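DNA repair and telomere maintenance protein nbs1 (Schizosaccharomyces pombe, PDB 3HUF) serves, through its N-terminal FHA and tandem BRCT domains, as the phosphoprotein-binding adaptor of the MRN complex in DNA double-strand break repair and telomere maintenance. Local coordinates at residues 16-21 / 34-39; 48-53 / 66-71. All blocks are in the same frame, centred on the assembly; numbering follows the deposited sequence.

Contact 1 (16-21 / 34-39); sequences RILFPG and SHIQVI
The long side chain of R16 reaches across to the backbone of H35, its tip also meeting the side chain of I36. From CB, which already points at 34-39, CG leaves anti to the backbone N (chi1 175°), and the chain runs extended through CD to NE, carrying the guanidinium to the opposite strand. There NH1 donates to H35 O at 3.0 Å; the bond is bent, with an N-H...O angle of 142°, and the donor stands above the carbonyl plane. NH1 also lies 3.7 Å from I36 CG1, whose approach to the guanidinium is oblique. NH2 is turned to D32, giving its hydrogen bond to D32 O; H35 O and D32 O are among the acceptors that satisfy this buried guanidinium. The strands 16-18 and 35-37 are edge strands of two different sheets of the FHA beta-sandwich. Their axes come no closer than 10.7 Å, a separation bridged by side chains without any backbone pairing. The second bridge is apolar: L18 and I36 meet tip to tip, CD2 of the leucine lying 3.8 Å from CD1 of the isoleucine. Y23, on strand 21-26, touches R16, L18 and I36, while I4 of strand 2-6 packs on both L18 and I36.

Contact 2 (48-53 / 66-71); sequences ARFTIL and CEFEVK
T51 O accepts the shortest hydrogen bond between the two strands, from E69 N at 2.7 Å, and T51 N returns one to E69 O. R49 and K71 form the same reciprocal pair, and L53 N reaches E67 O at 2.8 Å with an N-H...O angle of 162°. These bonds fix an antiparallel register in which T51-E69 and R49-K71 are hydrogen-bonded pairs, whereas F50-V70 and I52-F68 are non-hydrogen-bonded pairs whose side chains share the buried face. On that face a chi1 of -164° swings the F68 ring away from its own backbone N, to a place between F50 and I52. Its CE2 lies over one face of the F50 ring, offset toward the rim, with the two planes at 53°. I52 CG1 sits over a face of the F68 ring, 4.2 Å from the centroid, in a CH-pi contact. W2 adds an edge-to-face ring contact to F68, and L98 of strand 97-102 touches it from the other FHA sheet. With an alanine here in place of the F68 ring, a gap is likely to open between F50 and I52, and W2 would lose its edge-to-face partner. On the other face, E69 OE1 lies 3.6 Å from T51 CB, and L53 CD1 lies 3.5 Å from E69 OE2. Within 66-71 itself, E67 OE1 and E69 OE2 are 2.7 Å apart, close enough that an acid group here probably holds a proton.

Overall arrangement
Both contacts lie in the FHA domain, their centres 10 Å apart, and they come in series along the chain: contact 1 closes before contact 2 opens. Contact 2 pairs neighbouring strands within the mixed sheet 35-37, 21-26, 48-52, 68-72, 91-93. Contact 1 instead joins an edge strand of that sheet, 35-37, to strand 16-18, an edge strand of the antiparallel sheet. The two contacts meet directly: G21 O lies 2.9 Å from I52 N in a probable hydrogen bond, and L18 CB packs 3.5 Å from I52 CD1. Strand 21-26 lies between 35-37 and 48-52; contact 2 thus joins neighbours within one sheet and contact 1 joins edges of the two sheets, in a domain that recognises phosphorylated proteins.

Contact 1 (16-21 / 34-39)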
ATOM      1  N   ARG A  16     -11.056  14.295   6.575  1.00 36.64           N
ATOM      2  CA  ARG A  16     -10.061  14.111   7.619  1.00 36.68           C
ATOM      3  C   ARG A  16      -9.568  12.682   7.689  1.00 36.43           C
ATOM      4  O   ARG A  16     -10.355  11.750   7.697  1.00 35.67           O
ATOM      5  CB  ARG A  16     -10.623  14.540   8.980  1.00 37.01           C
ATOM      6  CG  ARG A  16      -9.658  14.245  10.115  1.00 38.60           C
ATOM      7  CD  ARG A  16      -9.982  14.995  11.358  1.00 40.56           C
ATOM      8  NE  ARG A  16      -9.062  14.623  12.427  1.00 39.57           N
ATOM      9  CZ  ARG A  16      -9.195  15.013  13.688  1.00 41.51           C
ATOM     10  NH1 ARG A  16     -10.209  15.801  14.039  1.00 41.03           N
ATOM     11  NH2 ARG A  16      -8.307  14.619  14.597  1.00 42.91           N
ATOM     12  N   ILE A  17      -8.251  12.523   7.753  1.00 36.63           N
ATOM     13  CA  ILE A  17      -7.646  11.211   7.967  1.00 37.03           C
ATOM     14  C   ILE A  17      -7.677  10.830   9.463  1.00 37.22           C
ATOM     15  O   ILE A  17      -7.189  11.569  10.310  1.00 37.32           O
ATOM     16  CB  ILE A  17      -6.198  11.195   7.473  1.00 36.74           C
ATOM     17  CG1 ILE A  17      -6.152  11.474   5.973  1.00 34.99           C
ATOM     18  CG2 ILE A  17      -5.582   9.850   7.694  1.00 37.27           C
ATOM     19  CD1 ILE A  17      -4.741  11.743   5.517  1.00 32.42           C
ATOM     20  N   LEU A  18      -8.259   9.678   9.769  1.00 36.82           N
ATOM     21  CA  LEU A  18      -8.388   9.230  11.145  1.00 36.54           C
ATOM     22  C   LEU A  18      -7.375   8.130  11.436  1.00 37.15           C
ATOM     23  O   LEU A  18      -7.374   7.094  10.819  1.00 38.13           O
ATOM     24  CB  LEU A  18      -9.823   8.707  11.407  1.00 35.91           C
ATOM     25  CG  LEU A  18     -10.964   9.716  11.217  1.00 34.83           C
ATOM     26  CD1 LEU A  18     -12.318   9.079  11.684  1.00 34.76           C
ATOM     27  CD2 LEU A  18     -10.683  11.051  11.965  1.00 29.47           C
ATOM     28  N   PHE A  19      -6.528   8.352  12.417  1.00 38.03           N
ATOM     29  CA  PHE A  19      -5.554   7.357  12.799  1.00 37.77           C
ATOM     30  C   PHE A  19      -6.141   6.478  13.908  1.00 37.42           C
ATOM     31  O   PHE A  19      -7.122   6.860  14.532  1.00 37.09           O
ATOM     32  CB  PHE A  19      -4.286   8.062  13.277  1.00 37.31           C
ATOM     33  CG  PHE A  19      -3.775   9.083  12.319  1.00 39.50           C
ATOM     34  CD1 PHE A  19      -3.655  10.416  12.702  1.00 44.10           C
ATOM     35  CD2 PHE A  19      -3.402   8.727  11.038  1.00 40.63           C
ATOM     36  CE1 PHE A  19      -3.162  11.373  11.811  1.00 44.36           C
ATOM     37  CE2 PHE A  19      -2.912   9.663  10.150  1.00 42.55           C
ATOM     38  CZ  PHE A  19      -2.803  10.996  10.536  1.00 44.82           C
ATOM     39  N   PRO A  20      -5.578   5.269  14.104  1.00 37.28           N
ATOM     40  CA  PRO A  20      -5.836   4.463  15.288  1.00 36.46           C
ATOM     41  C   PRO A  20      -5.847   5.284  16.578  1.00 36.80           C
ATOM     42  O   PRO A  20      -4.935   6.085  16.810  1.00 35.87           O
ATOM     43  CB  PRO A  20      -4.667   3.482  15.278  1.00 36.11           C
ATOM     44  CG  PRO A  20      -4.499   3.197  13.768  1.00 35.58           C
ATOM     45  CD  PRO A  20      -4.699   4.559  13.146  1.00 37.12           C
ATOM     46  N   GLY A  21      -6.873   5.056  17.398  1.00 36.40           N
ATOM     47  CA  GLY A  21      -7.049   5.758  18.660  1.00 36.62           C
ATOM     48  C   GLY A  21      -8.526   6.082  18.762  1.00 37.04           C
ATOM     49  O   GLY A  21      -9.353   5.515  18.040  1.00 37.22           O
ATOM     50  N   SER A  34      -8.061  14.522  18.865  1.00 45.51           N
ATOM     51  CA  SER A  34      -8.935  13.495  19.449  1.00 43.76           C
ATOM     52  C   SER A  34     -10.420  13.852  19.504  1.00 42.45           C
ATOM     53  O   SER A  34     -11.200  13.167  20.160  1.00 42.39           O
ATOM     54  CB  SER A  34      -8.416  13.019  20.817  1.00 43.36           C
ATOM     55  OG  SER A  34      -8.654  13.990  21.812  1.00 43.38           O
ATOM     56  N   HIS A  35     -10.808  14.901  18.781  1.00 41.52           N
ATOM     57  CA  HIS A  35     -12.199  15.353  18.729  1.00 40.42           C
ATOM     58  C   HIS A  35     -12.581  15.776  17.318  1.00 40.65           C
ATOM     59  O   HIS A  35     -11.753  16.328  16.559  1.00 40.91           O
ATOM     60  CB  HIS A  35     -12.442  16.544  19.659  1.00 40.08           C
ATOM     61  CG  HIS A  35     -12.167  16.271  21.108  1.00 39.26           C
ATOM     62  ND1 HIS A  35     -10.903  16.349  21.653  1.00 38.00           N
ATOM     63  CD2 HIS A  35     -12.997  15.954  22.130  1.00 37.45           C
ATOM     64  CE1 HIS A  35     -10.962  16.056  22.938  1.00 38.62           C
ATOM     65  NE2 HIS A  35     -12.222  15.815  23.254  1.00 38.33           N
ATOM     66  N   ILE A  36     -13.849  15.564  16.982  1.00 39.80           N
ATOM     67  CA  ILE A  36     -14.372  15.915  15.670  1.00 39.14           C
ATOM     68  C   ILE A  36     -15.690  16.647  15.872  1.00 39.13           C
ATOM     69  O   ILE A  36     -16.665  16.076  16.381  1.00 38.04           O
ATOM     70  CB  ILE A  36     -14.597  14.636  14.773  1.00 39.46           C
ATOM     71  CG1 ILE A  36     -13.313  13.796  14.661  1.00 39.77           C
ATOM     72  CG2 ILE A  36     -15.093  15.003  13.384  1.00 38.49           C
ATOM     73  CD1 ILE A  36     -13.540  12.396  14.123  1.00 40.82           C
ATOM     74  N   GLN A  37     -15.714  17.919  15.479  1.00 38.76           N
ATOM     75  CA  GLN A  37     -16.920  18.724  15.526  1.00 38.85           C
ATOM     76  C   GLN A  37     -17.803  18.507  14.302  1.00 39.18           C
ATOM     77  O   GLN A  37     -17.351  18.619  13.152  1.00 38.23           O
ATOM     78  CB  GLN A  37     -16.592  20.219  15.633  1.00 39.11           C
ATOM     79  CG  GLN A  37     -17.842  21.069  15.819  1.00 38.17           C
ATOM     80  CD  GLN A  37     -17.549  22.543  16.095  1.00 39.49           C
ATOM     81  OE1 GLN A  37     -16.696  23.160  15.456  1.00 40.64           O
ATOM     82  NE2 GLN A  37     -18.262  23.103  17.049  1.00 38.51           N
ATOM     83  N   VAL A  38     -19.073  18.209  14.572  1.00 39.44           N
ATOM     84  CA  VAL A  38     -20.057  17.991  13.537  1.00 40.09           C
ATOM     85  C   VAL A  38     -21.275  18.796  13.928  1.00 40.96           C
ATOM     86  O   VAL A  38     -21.930  18.477  14.923  1.00 41.48           O
ATOM     87  CB  VAL A  38     -20.450  16.503  13.413  1.00 39.89           C
ATOM     88  CG1 VAL A  38     -21.241  16.285  12.128  1.00 40.24           C
ATOM     89  CG2 VAL A  38     -19.224  15.616  13.408  1.00 39.34           C
ATOM     90  N   ILE A  39     -21.579  19.833  13.153  1.00 41.32           N
ATOM     91  CA  ILE A  39     -22.627  20.773  13.537  1.00 42.10           C
ATOM     92  C   ILE A  39     -23.954  20.520  12.826  1.00 42.40           C
ATOM     93  O   ILE A  39     -24.040  20.620  11.598  1.00 42.58           O
ATOM     94  CB  ILE A  39     -22.188  22.230  13.314  1.00 42.55           C
ATOM     95  CG1 ILE A  39     -20.768  22.438  13.876  1.00 42.73           C
ATOM     96  CG2 ILE A  39     -23.211  23.192  13.935  1.00 42.80           C
ATOM     97  CD1 ILE A  39     -20.175  23.789  13.607  1.00 43.57           C
TER

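Contact 2 (48-53 / 66-71)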
ATOM      1  N   ALA A  48     -20.937  10.739  19.643  1.00 36.46           N
ATOM      2  CA  ALA A  48     -20.405   9.417  19.367  1.00 36.78           C
ATOM      3  C   ALA A  48     -18.923   9.318  19.721  1.00 36.77           C
ATOM      4  O   ALA A  48     -18.204  10.322  19.727  1.00 36.94           O
ATOM      5  CB  ALA A  48     -20.605   9.061  17.878  1.00 36.13           C
ATOM      6  N   ARG A  49     -18.479   8.098  19.997  1.00 36.68           N
ATOM      7  CA  ARG A  49     -17.069   7.788  20.056  1.00 37.09           C
ATOM      8  C   ARG A  49     -16.723   6.859  18.893  1.00 36.80           C
ATOM      9  O   ARG A  49     -17.420   5.883  18.661  1.00 36.93           O
ATOM     10  CB  ARG A  49     -16.729   7.135  21.391  1.00 37.49           C
ATOM     11  CG  ARG A  49     -15.270   6.744  21.516  1.00 40.52           C
ATOM     12  CD  ARG A  49     -14.999   5.968  22.807  1.00 47.48           C
ATOM     13  NE  ARG A  49     -15.555   6.663  23.972  1.00 51.81           N
ATOM     14  CZ  ARG A  49     -14.935   7.625  24.660  1.00 55.07           C
ATOM     15  NH1 ARG A  49     -13.703   8.029  24.328  1.00 55.32           N
ATOM     16  NH2 ARG A  49     -15.558   8.188  25.694  1.00 55.30           N
ATOM     17  N   PHE A  50     -15.691   7.215  18.132  1.00 36.59           N
ATOM     18  CA  PHE A  50     -15.133   6.370  17.094  1.00 36.05           C
ATOM     19  C   PHE A  50     -13.797   5.887  17.632  1.00 36.71           C
ATOM     20  O   PHE A  50     -12.968   6.701  18.037  1.00 37.43           O
ATOM     21  CB  PHE A  50     -14.821   7.154  15.817  1.00 35.87           C
ATOM     22  CG  PHE A  50     -16.011   7.784  15.136  1.00 33.28           C
ATOM     23  CD1 PHE A  50     -17.325   7.484  15.501  1.00 32.05           C
ATOM     24  CD2 PHE A  50     -15.791   8.653  14.090  1.00 30.64           C
ATOM     25  CE1 PHE A  50     -18.390   8.081  14.847  1.00 32.78           C
ATOM     26  CE2 PHE A  50     -16.848   9.254  13.407  1.00 30.70           C
ATOM     27  CZ  PHE A  50     -18.149   8.969  13.779  1.00 34.97           C
ATOM     28  N   THR A  51     -13.593   4.576  17.638  1.00 36.31           N
ATOM     29  CA  THR A  51     -12.339   3.969  18.072  1.00 36.41           C
ATOM     30  C   THR A  51     -11.828   3.157  16.906  1.00 36.10           C
ATOM     31  O   THR A  51     -12.546   2.326  16.353  1.00 36.58           O
ATOM     32  CB  THR A  51     -12.501   3.052  19.320  1.00 35.90           C
ATOM     33  OG1 THR A  51     -13.086   3.803  20.385  1.00 37.22           O
ATOM     34  CG2 THR A  51     -11.146   2.530  19.799  1.00 34.91           C
ATOM     35  N   ILE A  52     -10.615   3.464  16.472  1.00 36.50           N
ATOM     36  CA  ILE A  52     -10.014   2.737  15.374  1.00 36.22           C
ATOM     37  C   ILE A  52      -8.901   1.902  15.969  1.00 36.07           C
ATOM     38  O   ILE A  52      -8.026   2.434  16.659  1.00 35.60           O
ATOM     39  CB  ILE A  52      -9.520   3.683  14.276  1.00 37.16           C
ATOM     40  CG1 ILE A  52     -10.740   4.425  13.709  1.00 37.92           C
ATOM     41  CG2 ILE A  52      -8.772   2.893  13.177  1.00 35.51           C
ATOM     42  CD1 ILE A  52     -10.401   5.517  12.766  1.00 37.60           C
ATOM     43  N   LEU A  53      -8.951   0.588  15.751  1.00 35.98           N
ATOM     44  CA  LEU A  53      -7.882  -0.247  16.282  1.00 35.80           C
ATOM     45  C   LEU A  53      -6.694  -0.170  15.351  1.00 36.15           C
ATOM     46  O   LEU A  53      -6.816   0.131  14.185  1.00 37.18           O
ATOM     47  CB  LEU A  53      -8.312  -1.700  16.550  1.00 34.86           C
ATOM     48  CG  LEU A  53      -9.512  -1.919  17.469  1.00 33.40           C
ATOM     49  CD1 LEU A  53      -9.789  -3.418  17.670  1.00 31.16           C
ATOM     50  CD2 LEU A  53      -9.342  -1.177  18.827  1.00 33.11           C
ATOM     51  N   CYS A  66      -8.344  -1.253   9.239  1.00 37.72           N
ATOM     52  CA  CYS A  66      -8.305  -1.259  10.701  1.00 37.87           C
ATOM     53  C   CYS A  66      -9.738  -1.303  11.203  1.00 37.62           C
ATOM     54  O   CYS A  66     -10.628  -0.674  10.605  1.00 37.13           O
ATOM     55  CB  CYS A  66      -7.644   0.002  11.217  1.00 37.92           C
ATOM     56  SG  CYS A  66      -5.870   0.064  10.920  1.00 41.00           S
ATOM     57  N   GLU A  67      -9.963  -2.061  12.273  1.00 37.14           N
ATOM     58  CA  GLU A  67     -11.308  -2.170  12.851  1.00 37.47           C
ATOM     59  C   GLU A  67     -11.786  -0.794  13.312  1.00 37.43           C
ATOM     60  O   GLU A  67     -11.066  -0.058  14.011  1.00 36.72           O
ATOM     61  CB  GLU A  67     -11.320  -3.140  14.039  1.00 37.76           C
ATOM     62  CG  GLU A  67     -12.701  -3.359  14.636  1.00 37.96           C
ATOM     63  CD  GLU A  67     -12.701  -4.497  15.604  1.00 40.79           C
ATOM     64  OE1 GLU A  67     -13.200  -4.317  16.748  1.00 40.85           O
ATOM     65  OE2 GLU A  67     -12.174  -5.569  15.223  1.00 40.23           O
ATOM     66  N   PHE A  68     -13.000  -0.455  12.901  1.00 37.34           N
ATOM     67  CA  PHE A  68     -13.588   0.850  13.180  1.00 37.10           C
ATOM     68  C   PHE A  68     -14.786   0.593  14.096  1.00 37.39           C
ATOM     69  O   PHE A  68     -15.723  -0.108  13.722  1.00 37.49           O
ATOM     70  CB  PHE A  68     -14.017   1.471  11.842  1.00 37.10           C
ATOM     71  CG  PHE A  68     -14.299   2.965  11.888  1.00 37.87           C
ATOM     72  CD1 PHE A  68     -13.531   3.845  11.118  1.00 37.68           C
ATOM     73  CD2 PHE A  68     -15.349   3.486  12.659  1.00 34.81           C
ATOM     74  CE1 PHE A  68     -13.795   5.212  11.124  1.00 36.72           C
ATOM     75  CE2 PHE A  68     -15.632   4.851  12.653  1.00 34.76           C
ATOM     76  CZ  PHE A  68     -14.848   5.715  11.890  1.00 36.39           C
ATOM     77  N   GLU A  69     -14.758   1.168  15.301  1.00 37.33           N
ATOM     78  CA  GLU A  69     -15.835   0.983  16.267  1.00 37.30           C
ATOM     79  C   GLU A  69     -16.555   2.292  16.529  1.00 37.16           C
ATOM     80  O   GLU A  69     -15.941   3.358  16.533  1.00 36.92           O
ATOM     81  CB  GLU A  69     -15.281   0.411  17.578  1.00 37.38           C
ATOM     82  CG  GLU A  69     -14.347  -0.735  17.335  1.00 39.34           C
ATOM     83  CD  GLU A  69     -13.560  -1.161  18.547  1.00 42.25           C
ATOM     84  OE1 GLU A  69     -13.468  -0.394  19.522  1.00 44.82           O
ATOM     85  OE2 GLU A  69     -13.019  -2.275  18.515  1.00 42.02           O
ATOM     86  N   VAL A  70     -17.864   2.201  16.732  1.00 37.42           N
ATOM     87  CA  VAL A  70     -18.711   3.369  16.991  1.00 37.23           C
ATOM     88  C   VAL A  70     -19.537   3.077  18.238  1.00 37.67           C
ATOM     89  O   VAL A  70     -20.223   2.075  18.283  1.00 36.45           O
ATOM     90  CB  VAL A  70     -19.664   3.655  15.793  1.00 36.73           C
ATOM     91  CG1 VAL A  70     -20.724   4.703  16.162  1.00 38.21           C
ATOM     92  CG2 VAL A  70     -18.867   4.099  14.547  1.00 36.14           C
ATOM     93  N   LYS A  71     -19.449   3.948  19.243  1.00 38.19           N
ATOM     94  CA  LYS A  71     -20.363   3.938  20.365  1.00 38.75           C
ATOM     95  C   LYS A  71     -21.260   5.170  20.373  1.00 38.46           C
ATOM     96  O   LYS A  71     -20.804   6.285  20.138  1.00 37.69           O
ATOM     97  CB  LYS A  71     -19.605   3.889  21.687  1.00 39.50           C
ATOM     98  CG  LYS A  71     -18.946   2.560  21.981  1.00 42.34           C
ATOM     99  CD  LYS A  71     -19.223   2.184  23.433  1.00 48.58           C
ATOM    100  CE  LYS A  71     -20.729   2.265  23.736  1.00 51.22           C
ATOM    101  NZ  LYS A  71     -21.086   2.025  25.179  1.00 52.04           N
TER